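Local coordinates for protein CocE/NonD family hydrolase (Staphylococcus aureus subsp. aureus COL, PDB 3III) that probably hydrolyses ester or amide bonds with an alpha/beta-hydrolase serine site, which in this crystal holds the carboxyl group of a bound palmitic acid, at residues A[166-171]-A[298-303]; A[190-195]-A[263-268]; A[267-272]-A[440-445]. All blocks are in the same frame, centred on the assembly; numbering follows the deposited sequence. Where two conformers were deposited one is given.

Interaction 1. Residues A[166-171]-A[298-303]; sequences NGVSYL and KEWESY. With PLM (palmitic acid), chain G.
V168 and W300 mark the closest backbone approach, CA to CA 7.3 Å, where the end of strand 166-168 runs nearly antiparallel (153°) to the start of helix 299-303. The strand turns into its helix through S169, whose positive phi of 63° and G-V-S sequence fit the nucleophile elbow of an alpha/beta-hydrolase; S169 is thus the probable nucleophile. V168 is the wedge. With CG1 anti to the backbone N (chi1 179°), its two methyls part: CG2 sits over the face of the Y303 ring, 3.4 Å from the centroid, while CG1 packs 3.3 Å from E299 OE2 and against the pyrrole side of W300. Beyond the ring, Y303 OH donates to N166 OD1 at 2.7 Å, arriving from well above the amide plane, which stands almost perpendicular to the phenol; N166 ND2 is held by Q312. Water 1 joins V168 O to W300 NE1, fixing the indole edge to the strand. S169 OG, also bonded to H274 NE2, donates to palmitic acid O1 at 2.6 Å, and water 2 sits among S169 OG, E299 OE2 and palmitic acid O2, 2.6 Å from E299 OE2.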
loop_
_atom_site.group_PDB
_atom_site.type_symbol
_atom_site.label_atom_id
_atom_site.label_comp_id
_atom_site.label_asym_id
_atom_site.label_seq_id
_atom_site.Cartn_x
_atom_site.Cartn_y
_atom_site.Cartn_z
ATOM N N ASN A 166 1.415 -12.598 8.006
ATOM C CA ASN A 166 0.360 -12.393 7.022
ATOM C C ASN A 166 -0.566 -11.305 7.485
ATOM O O ASN A 166 -0.920 -11.269 8.665
ATOM C CB ASN A 166 -0.436 -13.701 6.916
ATOM C CG ASN A 166 -1.435 -13.741 5.785
ATOM O OD1 ASN A 166 -1.733 -12.749 5.116
ATOM N ND2 ASN A 166 -2.013 -14.949 5.571
ATOM N N GLY A 167 -1.012 -10.448 6.584
ATOM C CA GLY A 167 -1.947 -9.425 6.955
ATOM C C GLY A 167 -1.856 -8.183 6.058
ATOM O O GLY A 167 -0.941 -8.067 5.253
ATOM N N VAL A 168 -2.796 -7.257 6.277
ATOM C CA VAL A 168 -3.039 -6.114 5.380
ATOM C C VAL A 168 -2.693 -4.819 6.093
ATOM O O VAL A 168 -2.930 -4.695 7.316
ATOM C CB VAL A 168 -4.551 -6.096 4.961
ATOM C CG1 VAL A 168 -4.867 -4.927 4.050
ATOM C CG2 VAL A 168 -4.887 -7.485 4.250
ATOM N N SER A 169 -2.192 -3.870 5.311
ATOM C CA SER A 169 -2.001 -2.465 5.693
ATOM C C SER A 169 -0.976 -2.419 6.849
ATOM O O SER A 169 0.146 -2.849 6.659
ATOM C CB SER A 169 -3.339 -1.804 6.026
ATOM O OG SER A 169 -3.128 -0.425 6.306
ATOM N N TYR A 170 -1.318 -1.917 8.032
ATOM C CA TYR A 170 -0.332 -1.875 9.165
ATOM C C TYR A 170 0.268 -3.294 9.382
ATOM O O TYR A 170 1.462 -3.445 9.614
ATOM C CB TYR A 170 -1.018 -1.433 10.453
ATOM C CG TYR A 170 -0.157 -0.963 11.591
ATOM C CD1 TYR A 170 -0.285 0.345 12.060
ATOM C CD2 TYR A 170 0.702 -1.827 12.279
ATOM C CE1 TYR A 170 0.467 0.803 13.147
ATOM C CE2 TYR A 170 1.482 -1.382 13.364
ATOM C CZ TYR A 170 1.353 -0.048 13.784
ATOM O OH TYR A 170 2.095 0.393 14.876
ATOM N N LEU A 171 -0.577 -4.327 9.253
ATOM C CA LEU A 171 -0.184 -5.711 9.414
ATOM C C LEU A 171 0.790 -6.211 8.321
ATOM O O LEU A 171 1.404 -7.282 8.471
ATOM C CB LEU A 171 -1.417 -6.625 9.548
ATOM C CG LEU A 171 -2.415 -6.384 10.714
ATOM C CD1 LEU A 171 -3.159 -5.092 10.673
ATOM C CD2 LEU A 171 -3.392 -7.588 10.699
ATOM N N LYS A 298 -10.669 -3.861 -4.744
ATOM C CA LYS A 298 -10.674 -3.287 -3.413
ATOM C C LYS A 298 -9.767 -4.089 -2.434
ATOM O O LYS A 298 -9.573 -5.294 -2.587
ATOM C CB LYS A 298 -12.141 -3.186 -2.921
ATOM C CG LYS A 298 -12.967 -2.114 -3.563
ATOM C CD LYS A 298 -14.490 -2.362 -3.401
ATOM C CE LYS A 298 -15.344 -1.411 -4.190
ATOM N NZ LYS A 298 -15.229 0.068 -3.897
ATOM N N GLU A 299 -9.251 -3.413 -1.429
ATOM C CA GLU A 299 -8.139 -3.901 -0.583
ATOM C C GLU A 299 -8.448 -5.104 0.296
ATOM O O GLU A 299 -7.921 -6.212 0.045
ATOM C CB GLU A 299 -7.592 -2.731 0.247
ATOM C CG GLU A 299 -6.494 -3.000 1.279
ATOM C CD GLU A 299 -6.145 -1.747 2.070
ATOM O OE1 GLU A 299 -6.624 -0.660 1.674
ATOM O OE2 GLU A 299 -5.437 -1.789 3.095
ATOM N N TRP A 300 -9.271 -4.897 1.317
ATOM C CA TRP A 300 -9.633 -5.979 2.243
ATOM C C TRP A 300 -10.534 -6.993 1.527
ATOM O O TRP A 300 -10.454 -8.195 1.790
ATOM C CB TRP A 300 -10.312 -5.453 3.518
ATOM C CG TRP A 300 -9.400 -4.613 4.365
ATOM C CD1 TRP A 300 -8.427 -5.057 5.229
ATOM C CD2 TRP A 300 -9.342 -3.188 4.404
ATOM N NE1 TRP A 300 -7.779 -3.993 5.801
ATOM C CE2 TRP A 300 -8.300 -2.835 5.295
ATOM C CE3 TRP A 300 -10.063 -2.171 3.757
ATOM C CZ2 TRP A 300 -7.989 -1.520 5.604
ATOM C CZ3 TRP A 300 -9.751 -0.864 4.031
ATOM C CH2 TRP A 300 -8.698 -0.537 4.938
ATOM N N GLU A 301 -11.388 -6.537 0.617
ATOM C CA GLU A 301 -12.192 -7.466 -0.177
ATOM C C GLU A 301 -11.327 -8.527 -0.912
ATOM O O GLU A 301 -11.602 -9.737 -0.864
ATOM C CB GLU A 301 -13.079 -6.691 -1.135
ATOM C CG GLU A 301 -13.827 -7.604 -2.178
ATOM C CD GLU A 301 -14.552 -6.746 -3.182
ATOM O OE1 GLU A 301 -15.585 -6.093 -2.776
ATOM O OE2 GLU A 301 -14.111 -6.716 -4.344
ATOM N N SER A 302 -10.237 -8.092 -1.533
ATOM C CA SER A 302 -9.422 -8.987 -2.274
ATOM C C SER A 302 -8.616 -9.936 -1.328
ATOM O O SER A 302 -8.423 -11.105 -1.675
ATOM C CB SER A 302 -8.473 -8.267 -3.217
ATOM O OG SER A 302 -9.123 -7.443 -4.190
ATOM N N TYR A 303 -8.178 -9.435 -0.166
ATOM C CA TYR A 303 -7.440 -10.229 0.792
ATOM C C TYR A 303 -8.233 -11.445 1.251
ATOM O O TYR A 303 -7.728 -12.579 1.286
ATOM C CB TYR A 303 -7.069 -9.375 1.995
ATOM C CG TYR A 303 -6.353 -10.131 3.063
ATOM C CD1 TYR A 303 -5.074 -10.586 2.845
ATOM C CD2 TYR A 303 -6.931 -10.322 4.322
ATOM C CE1 TYR A 303 -4.391 -11.265 3.826
ATOM C CE2 TYR A 303 -6.267 -11.022 5.319
ATOM C CZ TYR A 303 -4.976 -11.495 5.044
ATOM O OH TYR A 303 -4.254 -12.130 6.009
HETATM C C1 PLM G . -5.477 1.149 7.917
HETATM O O1 PLM G . -4.422 0.629 8.276
HETATM O O2 PLM G . -5.789 1.056 6.717
HETATM C C2 PLM G . -6.303 1.890 8.918
HETATM C C3 PLM G . -7.677 2.257 8.386
HETATM C C4 PLM G . -8.632 2.878 9.405
HETATM C C5 PLM G . -10.110 2.959 8.919
HETATM C C6 PLM G . -10.991 4.065 9.561
HETATM C C7 PLM G . -12.375 3.713 10.159
HETATM C C8 PLM G . -13.631 3.966 9.284
HETATM O O HOH W 1 -5.663 -3.959 7.737
HETATM O O HOH W 2 -4.969 0.495 4.169
#

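Interaction 2. Residues A[190-195]-A[263-268]; sequences IPWEGL and LTCASW
E193 reaches across to S267 along two neighbouring strands, 190-192 and 263-267, whose axes are 5.0 Å apart and only 7° from parallel. From CB the glutamate chain sets CG on the side of its own backbone N, anti to the carbonyl carbon, and CG passes C265 SG at 4.1 Å. A bend at chi2 (-149°) then swings CD alongside S267, 3.5 Å from S267 CB. The carboxylate thus meets the methylene of the serine, with E193 OE2 3.3 Å from S267 CB, and reaches its polar atoms through solvent. Water 4 donates to OE2 and accepts from S267 N; water 5 donates to both OE1 and S267 OG. In the conformer given for T270, its OG1 is a further probable partner of E193 OE2, and S267 OG has its own protein partner in H295 O.

The strands belong to the central, largely parallel part of the alpha/beta-hydrolase sheet, where 186-192 lies between 162-168 and 262-267. Within these two segments the backbones bridge at W192 and C265: C265 N donates to P191 O (3.3 Å), and E193 N returns a more bent bond (136°) to C265 O. Water 3 links the two backbones, donating to P191 O and C265 O and accepting from G194 N. On the face carrying W192, C265 lies over one face of the indole. Its CB sits over the five-membered ring, 3.4 Å from the centroid, as a CH-pi contact, and SG follows over the same face as a sulfur-aromatic contact at 3.7 Å. Y303 meets the W192 ring edge-to-face, and I190 CG2 comes up at the indole edge in its plane.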
loop_
_atom_site.group_PDB
_atom_site.type_symbol
_atom_site.label_atom_id
_atom_site.label_comp_id
_atom_site.label_asym_id
_atom_site.label_seq_id
_atom_site.Cartn_x
_atom_site.Cartn_y
_atom_site.Cartn_z
ATOM N N ILE A 190 3.664 -12.734 3.904
ATOM C CA ILE A 190 2.624 -12.290 2.984
ATOM C C ILE A 190 2.252 -10.829 3.367
ATOM O O ILE A 190 1.252 -10.582 4.085
ATOM C CB ILE A 190 1.391 -13.192 3.020
ATOM C CG1 ILE A 190 1.770 -14.671 2.806
ATOM C CG2 ILE A 190 0.355 -12.763 1.946
ATOM C CD1 ILE A 190 0.572 -15.607 2.940
ATOM N N PRO A 191 3.105 -9.863 2.957
ATOM C CA PRO A 191 2.746 -8.464 3.167
ATOM C C PRO A 191 1.699 -8.080 2.120
ATOM O O PRO A 191 2.026 -7.803 0.948
ATOM C CB PRO A 191 4.060 -7.732 2.939
ATOM C CG PRO A 191 4.832 -8.646 2.009
ATOM C CD PRO A 191 4.505 -10.005 2.478
ATOM N N TRP A 192 0.434 -8.135 2.517
ATOM C CA TRP A 192 -0.652 -7.937 1.608
ATOM C C TRP A 192 -1.046 -6.452 1.628
ATOM O O TRP A 192 -1.934 -6.041 2.374
ATOM C CB TRP A 192 -1.844 -8.844 1.975
ATOM C CG TRP A 192 -2.801 -8.981 0.830
ATOM C CD1 TRP A 192 -3.741 -8.077 0.428
ATOM C CD2 TRP A 192 -2.927 -10.099 -0.074
ATOM N NE1 TRP A 192 -4.461 -8.580 -0.629
ATOM C CE2 TRP A 192 -3.969 -9.794 -0.978
ATOM C CE3 TRP A 192 -2.267 -11.307 -0.203
ATOM C CZ2 TRP A 192 -4.354 -10.655 -2.022
ATOM C CZ3 TRP A 192 -2.629 -12.163 -1.226
ATOM C CH2 TRP A 192 -3.656 -11.832 -2.149
ATOM N N GLU A 193 -0.390 -5.675 0.760
ATOM C CA GLU A 193 -0.555 -4.198 0.688
ATOM C C GLU A 193 0.046 -3.503 1.921
ATOM O O GLU A 193 -0.638 -3.257 2.932
ATOM C CB GLU A 193 -1.996 -3.744 0.464
ATOM C CG GLU A 193 -2.553 -4.231 -0.905
ATOM C CD GLU A 193 -3.543 -3.281 -1.483
ATOM O OE1 GLU A 193 -4.729 -3.682 -1.612
ATOM O OE2 GLU A 193 -3.111 -2.152 -1.794
ATOM N N GLY A 194 1.338 -3.199 1.819
ATOM C CA GLY A 194 1.980 -2.368 2.830
ATOM C C GLY A 194 3.114 -1.491 2.336
ATOM O O GLY A 194 4.033 -1.958 1.673
ATOM N N LEU A 195 3.062 -0.222 2.747
ATOM C CA LEU A 195 4.140 0.709 2.524
ATOM C C LEU A 195 5.372 0.317 3.344
ATOM O O LEU A 195 5.316 -0.536 4.218
ATOM C CB LEU A 195 3.700 2.143 2.890
ATOM C CG LEU A 195 3.301 2.444 4.347
ATOM C CD1 LEU A 195 4.460 2.825 5.191
ATOM C CD2 LEU A 195 2.211 3.570 4.344
ATOM N N LEU A 263 5.486 -13.564 -0.656
ATOM C CA LEU A 263 4.312 -13.343 -1.472
ATOM C C LEU A 263 3.790 -11.926 -1.179
ATOM O O LEU A 263 3.252 -11.663 -0.122
ATOM C CB LEU A 263 3.253 -14.436 -1.195
ATOM C CG LEU A 263 1.905 -14.226 -1.883
ATOM C CD1 LEU A 263 1.989 -14.206 -3.434
ATOM C CD2 LEU A 263 0.843 -15.285 -1.460
ATOM N N THR A 264 3.982 -11.001 -2.124
ATOM C CA THR A 264 3.538 -9.641 -2.010
ATOM C C THR A 264 2.251 -9.423 -2.729
ATOM O O THR A 264 2.078 -9.920 -3.870
ATOM C CB THR A 264 4.584 -8.705 -2.649
ATOM O OG1 THR A 264 5.850 -8.956 -2.018
ATOM C CG2 THR A 264 4.171 -7.205 -2.497
ATOM N N CYS A 265 1.327 -8.680 -2.125
ATOM C CA CYS A 265 0.232 -8.126 -2.934
ATOM C C CYS A 265 0.435 -6.622 -3.005
ATOM O O CYS A 265 0.682 -5.970 -1.974
ATOM C CB CYS A 265 -1.144 -8.468 -2.365
ATOM S SG CYS A 265 -2.438 -7.598 -3.236
ATOM N N ALA A 266 0.365 -6.098 -4.228
ATOM C CA ALA A 266 0.223 -4.669 -4.551
ATOM C C ALA A 266 -1.100 -4.436 -5.275
ATOM O O ALA A 266 -1.643 -5.359 -5.901
ATOM C CB ALA A 266 1.374 -4.180 -5.455
ATOM N N SER A 267 -1.603 -3.209 -5.242
ATOM C CA SER A 267 -2.848 -2.914 -5.922
ATOM C C SER A 267 -2.710 -1.599 -6.653
ATOM O O SER A 267 -2.196 -0.638 -6.108
ATOM C CB SER A 267 -4.002 -2.845 -4.947
ATOM O OG SER A 267 -5.229 -2.617 -5.606
ATOM N N TRP A 268 -3.209 -1.557 -7.885
ATOM C CA TRP A 268 -3.347 -0.307 -8.599
ATOM C C TRP A 268 -4.292 0.685 -7.858
ATOM O O TRP A 268 -4.271 1.875 -8.156
ATOM C CB TRP A 268 -3.911 -0.549 -9.991
ATOM C CG TRP A 268 -3.316 -1.653 -10.765
ATOM C CD1 TRP A 268 -3.994 -2.632 -11.413
ATOM C CD2 TRP A 268 -1.921 -1.843 -11.086
ATOM N NE1 TRP A 268 -3.119 -3.425 -12.118
ATOM C CE2 TRP A 268 -1.840 -2.971 -11.925
ATOM C CE3 TRP A 268 -0.743 -1.176 -10.736
ATOM C CZ2 TRP A 268 -0.634 -3.431 -12.453
ATOM C CZ3 TRP A 268 0.475 -1.636 -11.264
ATOM C CH2 TRP A 268 0.505 -2.752 -12.127
HETATM O O HOH W 3 2.816 -5.210 0.157
HETATM O O HOH W 4 -0.563 -1.907 -2.727
HETATM O O HOH W 5 -6.643 -2.411 -3.091
#

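Interaction 3. Residues A[267-272]-A[440-445]; sequences SWSTQG and NFPDFN
S269 presses its backbone onto that of D443: the carbonyl O of S269 lies 3.1 Å from D443 C, and the F444 N-H, though near, points too far off to bond it. That N-H is taken by its own neighbour instead, F444 N to D443 OD1 at 2.8 Å, reaching the anti side of the carboxylate. S269 OG packs 3.7 Å from P442 CB, and F444 turns its CB to Q271 O at 3.3 Å; the phenyl ring lies oblique to that oxygen.

Between 267-272 and 440-445 the polar bridges are waters. Water 7 donates to S269 OG and, at 2.7 Å, to P442 O; water 8 joins Q271 O to D443 OD1; water 6 accepts from Q271 N and lies close to both W268 O and D443 OD1. The aspartate oxygen OD1 is therefore shared by an amide and two waters, while OD2 is held by Q451 N. The seam is a domain interface. The loop 267-272 follows strand 262-267 of the hydrolase sheet, and a weakly bonded edge strand, about 441-443, borders a five-stranded antiparallel sheet in the C-terminal non-catalytic domain.

Each side is shaped by a second shell. S267 OG accepts from S269 N at 3.1 Å, forming an ST turn, and S269 OG also bonds R297 O. Q271 NE2 folds back to W268 O (3.0 Å), approaching in the carbonyl plane. The same Q271 amide bonds strand 447-458 of the other domain directly, NE2 with V452 O and OE1 with T454 N. Beyond F444 the peptide to N445 is cis, and N445 CB sits over the centre of the phenyl face, 3.2 Å above its plane.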
loop_
_atom_site.group_PDB
_atom_site.type_symbol
_atom_site.label_atom_id
_atom_site.label_comp_id
_atom_site.label_asym_id
_atom_site.label_seq_id
_atom_site.Cartn_x
_atom_site.Cartn_y
_atom_site.Cartn_z
ATOM N N SER A 267 -1.603 -3.209 -5.242
ATOM C CA SER A 267 -2.848 -2.914 -5.922
ATOM C C SER A 267 -2.710 -1.599 -6.653
ATOM O O SER A 267 -2.196 -0.638 -6.108
ATOM C CB SER A 267 -4.002 -2.845 -4.947
ATOM O OG SER A 267 -5.229 -2.617 -5.606
ATOM N N TRP A 268 -3.209 -1.557 -7.885
ATOM C CA TRP A 268 -3.347 -0.307 -8.599
ATOM C C TRP A 268 -4.292 0.685 -7.858
ATOM O O TRP A 268 -4.271 1.875 -8.156
ATOM C CB TRP A 268 -3.911 -0.549 -9.991
ATOM C CG TRP A 268 -3.316 -1.653 -10.765
ATOM C CD1 TRP A 268 -3.994 -2.632 -11.413
ATOM C CD2 TRP A 268 -1.921 -1.843 -11.086
ATOM N NE1 TRP A 268 -3.119 -3.425 -12.118
ATOM C CE2 TRP A 268 -1.840 -2.971 -11.925
ATOM C CE3 TRP A 268 -0.743 -1.176 -10.736
ATOM C CZ2 TRP A 268 -0.634 -3.431 -12.453
ATOM C CZ3 TRP A 268 0.475 -1.636 -11.264
ATOM C CH2 TRP A 268 0.505 -2.752 -12.127
ATOM N N SER A 269 -5.128 0.196 -6.960
ATOM C CA SER A 269 -6.204 0.981 -6.319
ATOM C C SER A 269 -5.798 1.744 -4.994
ATOM O O SER A 269 -6.654 2.372 -4.336
ATOM C CB SER A 269 -7.325 0.035 -5.947
ATOM O OG SER A 269 -7.593 -0.945 -6.977
ATOM N N THR A 270 -4.522 1.660 -4.634
ATOM C CA THR A 270 -4.041 2.179 -3.337
ATOM C C THR A 270 -2.883 3.198 -3.542
ATOM O O THR A 270 -1.974 3.377 -2.690
ATOM C CB THR A 270 -3.675 1.015 -2.428
ATOM O OG1 THR A 270 -2.529 0.338 -2.956
ATOM C CG2 THR A 270 -4.825 0.009 -2.316
ATOM N N GLN A 271 -2.932 3.890 -4.677
ATOM C CA GLN A 271 -1.910 4.921 -4.999
ATOM C C GLN A 271 -2.113 6.054 -4.037
ATOM O O GLN A 271 -3.243 6.574 -3.906
ATOM C CB GLN A 271 -2.025 5.382 -6.446
ATOM C CG GLN A 271 -1.765 4.303 -7.472
ATOM C CD GLN A 271 -2.010 4.813 -8.908
ATOM O OE1 GLN A 271 -1.530 5.886 -9.287
ATOM N NE2 GLN A 271 -2.850 4.110 -9.650
ATOM N N GLY A 272 -1.066 6.383 -3.294
ATOM C CA GLY A 272 -1.126 7.372 -2.228
ATOM C C GLY A 272 -1.008 6.811 -0.841
ATOM O O GLY A 272 -0.859 7.558 0.142
ATOM N N ASN A 440 -13.579 5.615 -15.109
ATOM C CA ASN A 440 -13.147 5.594 -13.714
ATOM C C ASN A 440 -12.658 4.234 -13.235
ATOM O O ASN A 440 -13.117 3.193 -13.718
ATOM C CB ASN A 440 -14.278 6.084 -12.810
ATOM C CG ASN A 440 -14.586 7.561 -13.015
ATOM O OD1 ASN A 440 -15.731 7.917 -13.180
ATOM N ND2 ASN A 440 -13.556 8.429 -12.973
ATOM N N PHE A 441 -11.802 4.253 -12.217
ATOM C CA PHE A 441 -11.250 3.038 -11.641
ATOM C C PHE A 441 -11.267 3.150 -10.143
ATOM O O PHE A 441 -11.246 4.270 -9.617
ATOM C CB PHE A 441 -9.812 2.776 -12.124
ATOM C CG PHE A 441 -9.693 2.506 -13.622
ATOM C CD1 PHE A 441 -10.034 1.249 -14.160
ATOM C CD2 PHE A 441 -9.298 3.510 -14.492
ATOM C CE1 PHE A 441 -9.948 1.009 -15.496
ATOM C CE2 PHE A 441 -9.216 3.274 -15.835
ATOM C CZ PHE A 441 -9.520 2.034 -16.365
ATOM N N PRO A 442 -11.270 2.001 -9.435
ATOM C CA PRO A 442 -11.010 2.045 -8.016
ATOM C C PRO A 442 -9.692 2.822 -7.740
ATOM O O PRO A 442 -8.682 2.626 -8.426
ATOM C CB PRO A 442 -10.902 0.546 -7.634
ATOM C CG PRO A 442 -11.626 -0.164 -8.733
ATOM C CD PRO A 442 -11.310 0.604 -9.920
ATOM N N ASP A 443 -9.708 3.620 -6.682
ATOM C CA ASP A 443 -8.597 4.518 -6.389
ATOM C C ASP A 443 -8.640 4.742 -4.891
ATOM O O ASP A 443 -9.487 4.195 -4.188
ATOM C CB ASP A 443 -8.768 5.803 -7.213
ATOM C CG ASP A 443 -7.465 6.560 -7.474
ATOM O OD1 ASP A 443 -6.478 6.429 -6.718
ATOM O OD2 ASP A 443 -7.459 7.328 -8.461
ATOM N N PHE A 444 -7.693 5.485 -4.375
ATOM C CA PHE A 444 -7.589 5.645 -2.892
ATOM C C PHE A 444 -8.570 6.733 -2.373
ATOM O O PHE A 444 -8.726 7.782 -2.989
ATOM C CB PHE A 444 -6.172 5.991 -2.527
ATOM C CG PHE A 444 -5.915 5.997 -1.045
ATOM C CD1 PHE A 444 -5.671 7.181 -0.412
ATOM C CD2 PHE A 444 -5.933 4.825 -0.319
ATOM C CE1 PHE A 444 -5.390 7.200 0.966
ATOM C CE2 PHE A 444 -5.692 4.827 1.020
ATOM C CZ PHE A 444 -5.453 6.038 1.663
ATOM N N ASN A 445 -9.205 6.548 -1.229
ATOM C CA ASN A 445 -9.215 5.354 -0.418
ATOM C C ASN A 445 -10.606 4.731 -0.604
ATOM O O ASN A 445 -11.640 5.242 -0.081
ATOM C CB ASN A 445 -8.881 5.765 1.062
ATOM C CG ASN A 445 -8.792 4.596 2.000
ATOM O OD1 ASN A 445 -9.094 3.464 1.587
ATOM N ND2 ASN A 445 -8.443 4.840 3.287
HETATM O O HOH W 6 -4.993 4.033 -6.809
HETATM O O HOH W 7 -7.739 0.393 -9.608
HETATM O O HOH W 8 -4.632 8.056 -5.787
#

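How the interactions relate
Interactions 1 and 2 sit side by side on adjoining strands, centres 8 Å apart: S169 N lies 2.9 Å from E193 O and G167 O lies 3.1 Å from W192 N, both probable hydrogen bonds. E193 also packs its OE1 on E299 CG. Interaction 3 picks up where interaction 2 ends, through the shared S267 and W268, and in the conformer given E193 OE2 lies 2.8 Å from T270 OG1, a probable hydrogen bond. The palmitic acid touches interaction 1 directly. Between nearest atoms, the side chain of E193 is about 9 Å from the palmitic acid. The side chain of F444 is about 7 Å from the palmitic acid, measured likewise. H274, bonded to S169 OG, is also tied to L195 N of 190-195.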